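Local structure of protein virC2 (Agrobacterium tumefaciens, 2RH3) at residues Ile1-Glu13 and Ser68-Ile82. The protein probably binds DNA through its C-terminal ribbon-helix-helix fold and enhances T-DNA transfer and virulence in crown gall tumour formation. Numbering follows the deposited sequence. Where two conformers were deposited one is given.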
loop_
_atom_site.group_PDB
_atom_site.type_symbol
_atom_site.label_atom_id
_atom_site.label_comp_id
_atom_site.label_asym_id
_atom_site.label_seq_id
_atom_site.Cartn_x
_atom_site.Cartn_y
_atom_site.Cartn_z
ATOM N N ILE A 1 1.607 17.991 -0.191
ATOM C CA ILE A 1 0.209 17.989 0.337
ATOM C C ILE A 1 -0.128 16.687 1.070
ATOM O O ILE A 1 0.564 15.677 0.915
ATOM C CB ILE A 1 -0.845 18.240 -0.777
ATOM C CG1 ILE A 1 -0.739 17.183 -1.888
ATOM C CG2 ILE A 1 -0.714 19.664 -1.325
ATOM C CD1 ILE A 1 -2.038 16.948 -2.645
ATOM N N GLN A 2 -1.198 16.728 1.860
ATOM C CA GLN A 2 -1.675 15.559 2.587
ATOM C C GLN A 2 -2.524 14.686 1.671
ATOM O O GLN A 2 -3.510 15.151 1.095
ATOM C CB GLN A 2 -2.485 15.986 3.818
ATOM C CG GLN A 2 -2.842 14.843 4.764
ATOM C CD GLN A 2 -3.664 15.295 5.958
ATOM O OE1 GLN A 2 -4.551 16.140 5.838
ATOM N NE2 GLN A 2 -3.378 14.721 7.120
ATOM N N VAL A 3 -2.125 13.422 1.543
ATOM C CA VAL A 3 -2.855 12.442 0.750
ATOM C C VAL A 3 -3.497 11.426 1.687
ATOM O O VAL A 3 -2.834 10.866 2.567
ATOM C CB VAL A 3 -1.925 11.742 -0.283
ATOM C CG1 VAL A 3 -2.653 10.624 -1.031
ATOM C CG2 VAL A 3 -1.372 12.762 -1.267
ATOM N N PHE A 4 -4.794 11.211 1.505
ATOM C CA PHE A 4 -5.519 10.229 2.287
ATOM C C PHE A 4 -5.456 8.879 1.584
ATOM O O PHE A 4 -5.586 8.800 0.356
ATOM C CB PHE A 4 -6.946 10.705 2.581
ATOM C CG PHE A 4 -6.992 11.930 3.464
ATOM C CD1 PHE A 4 -7.018 11.806 4.852
ATOM C CD2 PHE A 4 -6.969 13.208 2.904
ATOM C CE1 PHE A 4 -7.035 12.942 5.673
ATOM C CE2 PHE A 4 -6.988 14.347 3.713
ATOM C CZ PHE A 4 -7.022 14.215 5.100
ATOM N N LEU A 5 -5.206 7.838 2.378
ATOM C CA LEU A 5 -4.850 6.507 1.892
ATOM C C LEU A 5 -5.690 5.432 2.573
ATOM O O LEU A 5 -6.166 5.619 3.688
ATOM C CB LEU A 5 -3.376 6.235 2.214
ATOM C CG LEU A 5 -2.376 7.300 1.759
ATOM C CD1 LEU A 5 -1.203 7.368 2.728
ATOM C CD2 LEU A 5 -1.908 7.024 0.335
ATOM N N SER A 6 -5.854 4.299 1.904
ATOM C CA SER A 6 -6.596 3.181 2.469
ATOM C C SER A 6 -6.117 1.879 1.863
ATOM O O SER A 6 -5.697 1.840 0.709
ATOM C CB SER A 6 -8.107 3.350 2.261
ATOM O OG SER A 6 -8.438 3.381 0.888
ATOM N N ALA A 7 -6.156 0.813 2.659
ATOM C CA ALA A 7 -5.736 -0.500 2.187
ATOM C C ALA A 7 -6.355 -1.604 3.019
ATOM O O ALA A 7 -6.741 -1.382 4.164
ATOM C CB ALA A 7 -4.220 -0.619 2.225
ATOM N N ARG A 8 -6.440 -2.792 2.431
ATOM C CA ARG A 8 -6.937 -3.978 3.138
ATOM C C ARG A 8 -5.768 -4.852 3.574
ATOM O O ARG A 8 -4.806 -5.008 2.843
ATOM C CB ARG A 8 -7.801 -4.819 2.207
ATOM C CG ARG A 8 -9.124 -4.215 1.812
ATOM C CD ARG A 8 -9.903 -5.224 0.997
ATOM N NE ARG A 8 -11.247 -4.743 0.687
ATOM C CZ ARG A 8 -12.298 -4.887 1.487
ATOM N NH1 ARG A 8 -12.181 -5.495 2.662
ATOM N NH2 ARG A 8 -13.475 -4.412 1.109
ATOM N N PRO A 9 -5.862 -5.469 4.758
ATOM C CA PRO A 9 -4.809 -6.418 5.107
ATOM C C PRO A 9 -4.692 -7.574 4.099
ATOM O O PRO A 9 -5.707 -7.992 3.505
ATOM C CB PRO A 9 -5.250 -6.934 6.481
ATOM C CG PRO A 9 -6.107 -5.818 7.041
ATOM C CD PRO A 9 -6.856 -5.319 5.839
ATOM N N PRO A 10 -3.466 -8.089 3.900
ATOM C CA PRO A 10 -3.258 -9.188 2.974
ATOM C C PRO A 10 -3.795 -10.505 3.539
ATOM O O PRO A 10 -3.999 -10.638 4.767
ATOM C CB PRO A 10 -1.732 -9.250 2.851
ATOM C CG PRO A 10 -1.237 -8.751 4.165
ATOM C CD PRO A 10 -2.206 -7.673 4.554
ATOM N N ALA A 11 -3.998 -11.474 2.646
ATOM C CA ALA A 11 -4.298 -12.850 3.035
ATOM C C ALA A 11 -3.122 -13.479 3.789
ATOM O O ALA A 11 -1.977 -13.075 3.600
ATOM C CB ALA A 11 -4.611 -13.674 1.795
ATOM N N PRO A 12 -3.399 -14.488 4.643
ATOM C CA PRO A 12 -2.277 -15.175 5.263
ATOM C C PRO A 12 -1.274 -15.709 4.254
ATOM O O PRO A 12 -1.646 -16.100 3.138
ATOM C CB PRO A 12 -2.950 -16.330 6.016
ATOM C CG PRO A 12 -4.281 -15.813 6.338
ATOM C CD PRO A 12 -4.686 -15.026 5.114
ATOM N N GLU A 13 -0.008 -15.697 4.661
ATOM C CA GLU A 13 1.143 -16.165 3.873
ATOM C C GLU A 13 1.576 -15.234 2.732
ATOM O O GLU A 13 2.586 -15.501 2.069
ATOM C CB GLU A 13 0.959 -17.619 3.377
ATOM C CG GLU A 13 0.552 -18.628 4.463
ATOM C CD GLU A 13 1.721 -19.172 5.282
ATOM O OE1 GLU A 13 2.786 -18.520 5.357
ATOM O OE2 GLU A 13 1.565 -20.268 5.865
ATOM N N SER A 68 -13.977 -8.258 7.237
ATOM C CA SER A 68 -13.580 -7.134 6.395
ATOM C C SER A 68 -12.922 -6.035 7.216
ATOM O O SER A 68 -13.514 -5.517 8.164
ATOM C CB SER A 68 -14.785 -6.572 5.639
ATOM O OG SER A 68 -14.407 -5.458 4.853
ATOM N N ILE A 69 -11.688 -5.700 6.850
ATOM C CA ILE A 69 -10.971 -4.597 7.468
ATOM C C ILE A 69 -10.420 -3.682 6.371
ATOM O O ILE A 69 -9.703 -4.139 5.475
ATOM C CB ILE A 69 -9.807 -5.118 8.382
ATOM C CG1 ILE A 69 -10.368 -5.920 9.564
ATOM C CG2 ILE A 69 -8.917 -3.966 8.879
ATOM C CD1 ILE A 69 -9.376 -6.884 10.191
ATOM N N ILE A 70 -10.823 -2.412 6.403
ATOM C CA ILE A 70 -10.159 -1.397 5.600
ATOM C C ILE A 70 -9.497 -0.408 6.548
ATOM O O ILE A 70 -10.133 0.148 7.449
ATOM C CB ILE A 70 -11.102 -0.704 4.562
ATOM C CG1 ILE A 70 -10.281 0.168 3.598
ATOM C CG2 ILE A 70 -12.226 0.081 5.256
ATOM C CD1 ILE A 70 -10.994 0.522 2.311
ATOM N N VAL A 71 -8.198 -0.226 6.359
ATOM C CA VAL A 71 -7.404 0.651 7.199
ATOM C C VAL A 71 -7.290 2.020 6.527
ATOM O O VAL A 71 -7.027 2.095 5.328
ATOM C CB VAL A 71 -6.008 0.023 7.438
ATOM C CG1 VAL A 71 -5.246 0.785 8.505
ATOM C CG2 VAL A 71 -6.166 -1.439 7.847
ATOM N N GLN A 72 -7.506 3.085 7.297
ATOM C CA GLN A 72 -7.504 4.462 6.778
ATOM C C GLN A 72 -6.375 5.276 7.395
ATOM O O GLN A 72 -6.152 5.228 8.608
ATOM C CB GLN A 72 -8.836 5.171 7.064
ATOM C CG GLN A 72 -10.077 4.436 6.605
ATOM C CD GLN A 72 -10.416 4.686 5.152
ATOM O OE1 GLN A 72 -9.925 5.638 4.529
ATOM N NE2 GLN A 72 -11.274 3.835 4.602
ATOM N N THR A 73 -5.665 6.027 6.562
ATOM C CA THR A 73 -4.536 6.822 7.028
ATOM C C THR A 73 -4.300 8.023 6.118
ATOM O O THR A 73 -4.897 8.117 5.043
ATOM C CB THR A 73 -3.243 5.954 7.147
ATOM O OG1 THR A 73 -2.303 6.590 8.020
ATOM C CG2 THR A 73 -2.592 5.711 5.789
ATOM N N SER A 74 -3.450 8.945 6.566
ATOM C CA SER A 74 -2.962 10.028 5.710
ATOM C C SER A 74 -1.443 10.196 5.829
ATOM O O SER A 74 -0.826 9.697 6.775
ATOM C CB SER A 74 -3.709 11.346 5.974
ATOM O OG SER A 74 -3.365 11.939 7.213
ATOM N N ARG A 75 -0.846 10.879 4.852
ATOM C CA ARG A 75 0.599 11.122 4.819
ATOM C C ARG A 75 0.901 12.285 3.881
ATOM O O ARG A 75 0.214 12.475 2.873
ATOM C CB ARG A 75 1.358 9.867 4.364
ATOM C CG ARG A 75 2.860 9.889 4.655
ATOM C CD ARG A 75 3.514 8.581 4.246
ATOM N NE ARG A 75 4.968 8.587 4.424
ATOM C CZ ARG A 75 5.837 9.007 3.507
ATOM N NH1 ARG A 75 7.138 8.968 3.762
ATOM N NH2 ARG A 75 5.413 9.476 2.340
ATOM N N MET A 76 1.927 13.063 4.227
ATOM C CA MET A 76 2.373 14.186 3.405
ATOM C C MET A 76 3.300 13.706 2.302
ATOM O O MET A 76 4.249 12.957 2.557
ATOM C CB MET A 76 3.108 15.233 4.256
ATOM C CG MET A 76 2.346 15.722 5.478
ATOM S SD MET A 76 0.865 16.649 5.050
ATOM C CE MET A 76 0.373 17.260 6.666
ATOM N N PHE A 77 3.013 14.136 1.076
ATOM C CA PHE A 77 3.868 13.857 -0.073
ATOM C C PHE A 77 4.225 15.168 -0.765
ATOM O O PHE A 77 3.387 16.070 -0.844
ATOM C CB PHE A 77 3.153 12.966 -1.090
ATOM C CG PHE A 77 2.866 11.574 -0.607
ATOM C CD1 PHE A 77 3.791 10.551 -0.799
ATOM C CD2 PHE A 77 1.654 11.273 0.004
ATOM C CE1 PHE A 77 3.519 9.252 -0.369
ATOM C CE2 PHE A 77 1.374 9.978 0.439
ATOM C CZ PHE A 77 2.309 8.971 0.254
ATOM N N PRO A 78 5.462 15.278 -1.283
ATOM C CA PRO A 78 5.752 16.403 -2.180
ATOM C C PRO A 78 4.795 16.388 -3.379
ATOM O O PRO A 78 4.485 15.313 -3.905
ATOM C CB PRO A 78 7.191 16.137 -2.637
ATOM C CG PRO A 78 7.774 15.240 -1.588
ATOM C CD PRO A 78 6.638 14.413 -1.066
ATOM N N VAL A 79 4.332 17.571 -3.785
ATOM C CA VAL A 79 3.339 17.731 -4.860
ATOM C C VAL A 79 3.822 17.186 -6.208
ATOM O O VAL A 79 3.027 16.662 -6.997
ATOM C CB VAL A 79 2.899 19.221 -5.009
ATOM C CG1 VAL A 79 2.157 19.462 -6.320
ATOM C CG2 VAL A 79 2.029 19.640 -3.831
ATOM N N SER A 80 5.122 17.321 -6.458
ATOM C CA SER A 80 5.768 16.785 -7.655
ATOM C C SER A 80 5.566 15.269 -7.796
ATOM O O SER A 80 5.251 14.773 -8.883
ATOM C CB SER A 80 7.259 17.137 -7.634
ATOM O OG SER A 80 8.045 16.124 -8.242
ATOM N N LEU A 81 5.738 14.553 -6.687
ATOM C CA LEU A 81 5.621 13.092 -6.653
ATOM C C LEU A 81 4.173 12.623 -6.792
ATOM O O LEU A 81 3.899 11.613 -7.450
ATOM C CB LEU A 81 6.245 12.526 -5.367
ATOM C CG LEU A 81 7.689 12.926 -5.025
ATOM C CD1 LEU A 81 8.189 12.154 -3.813
ATOM C CD2 LEU A 81 8.642 12.737 -6.200
ATOM N N ILE A 82 3.251 13.356 -6.165
ATOM C CA ILE A 82 1.823 13.052 -6.270
ATOM C C ILE A 82 1.306 13.310 -7.681
ATOM O O ILE A 82 0.462 12.564 -8.180
ATOM C CB ILE A 82 0.976 13.781 -5.186
ATOM C CG1 ILE A 82 1.217 13.137 -3.824
ATOM C CG2 ILE A 82 -0.528 13.755 -5.512
ATOM C CD1 ILE A 82 1.197 11.580 -3.826
HETATM O O HOH W 1 -7.957 7.872 4.617
#
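V3, L5 and A7 pair with R75, T73 and V71 as the hydrogen-bonded positions of a two-stranded antiparallel ribbon, strand 2-7 against strand 71-76. Each pair exchanges two backbone bonds, from L5 N to T73 O (2.7 Å) up to A7 N to V71 O (3.1 Å). I1 and F77 continue the ladder by another two bonds beyond the strand ends.

On the face carrying V3, L5 and A7 the contacts are apolar. V3 CG2 touches both the F77 ring (CD2 3.6 Å) and I82 CG1 of the following helix (3.7 Å); the V3 and F77 side chains cross at about a right angle. CG of L5 lies anti to the carbonyl carbon (chi1 -52°), and CD1 reaches T73 CG2, R75 CB and the edge of the F77 ring. L39 of helix 27-47 and L104 and A105 of helix 97-118 also pack on L5. R75 extends away from the ribbon to a salt bridge with E43.

The other face, with Q2, F4, S6, Q72, S74 and M76, is mixed in character and largely exposed. The Q2 chain runs out straight, placing NE2 2.8 Å from S74 OG, while CB touches M76 SD. F4 CD1 rests 3.5 Å from S74 CB. A water joins L5 O to Q72 OE1.

Past the strands, R8 NH1 donates to S68 OG in the guanidinium plane (3.1 Å, 165° at the hydrogen), and the P9 ring crosses I69, CG to CG2. I69 O is buried here without a polar partner.

The ladder thus holds the strands together, and the packing of V3 and L5 goes with this register. The face bearing V3, L5, A7 and V71 packs on the helices; that with Q2, F4, Q72 and S74 would face DNA if this intramolecular ribbon binds as in other ribbon-helix-helix proteins.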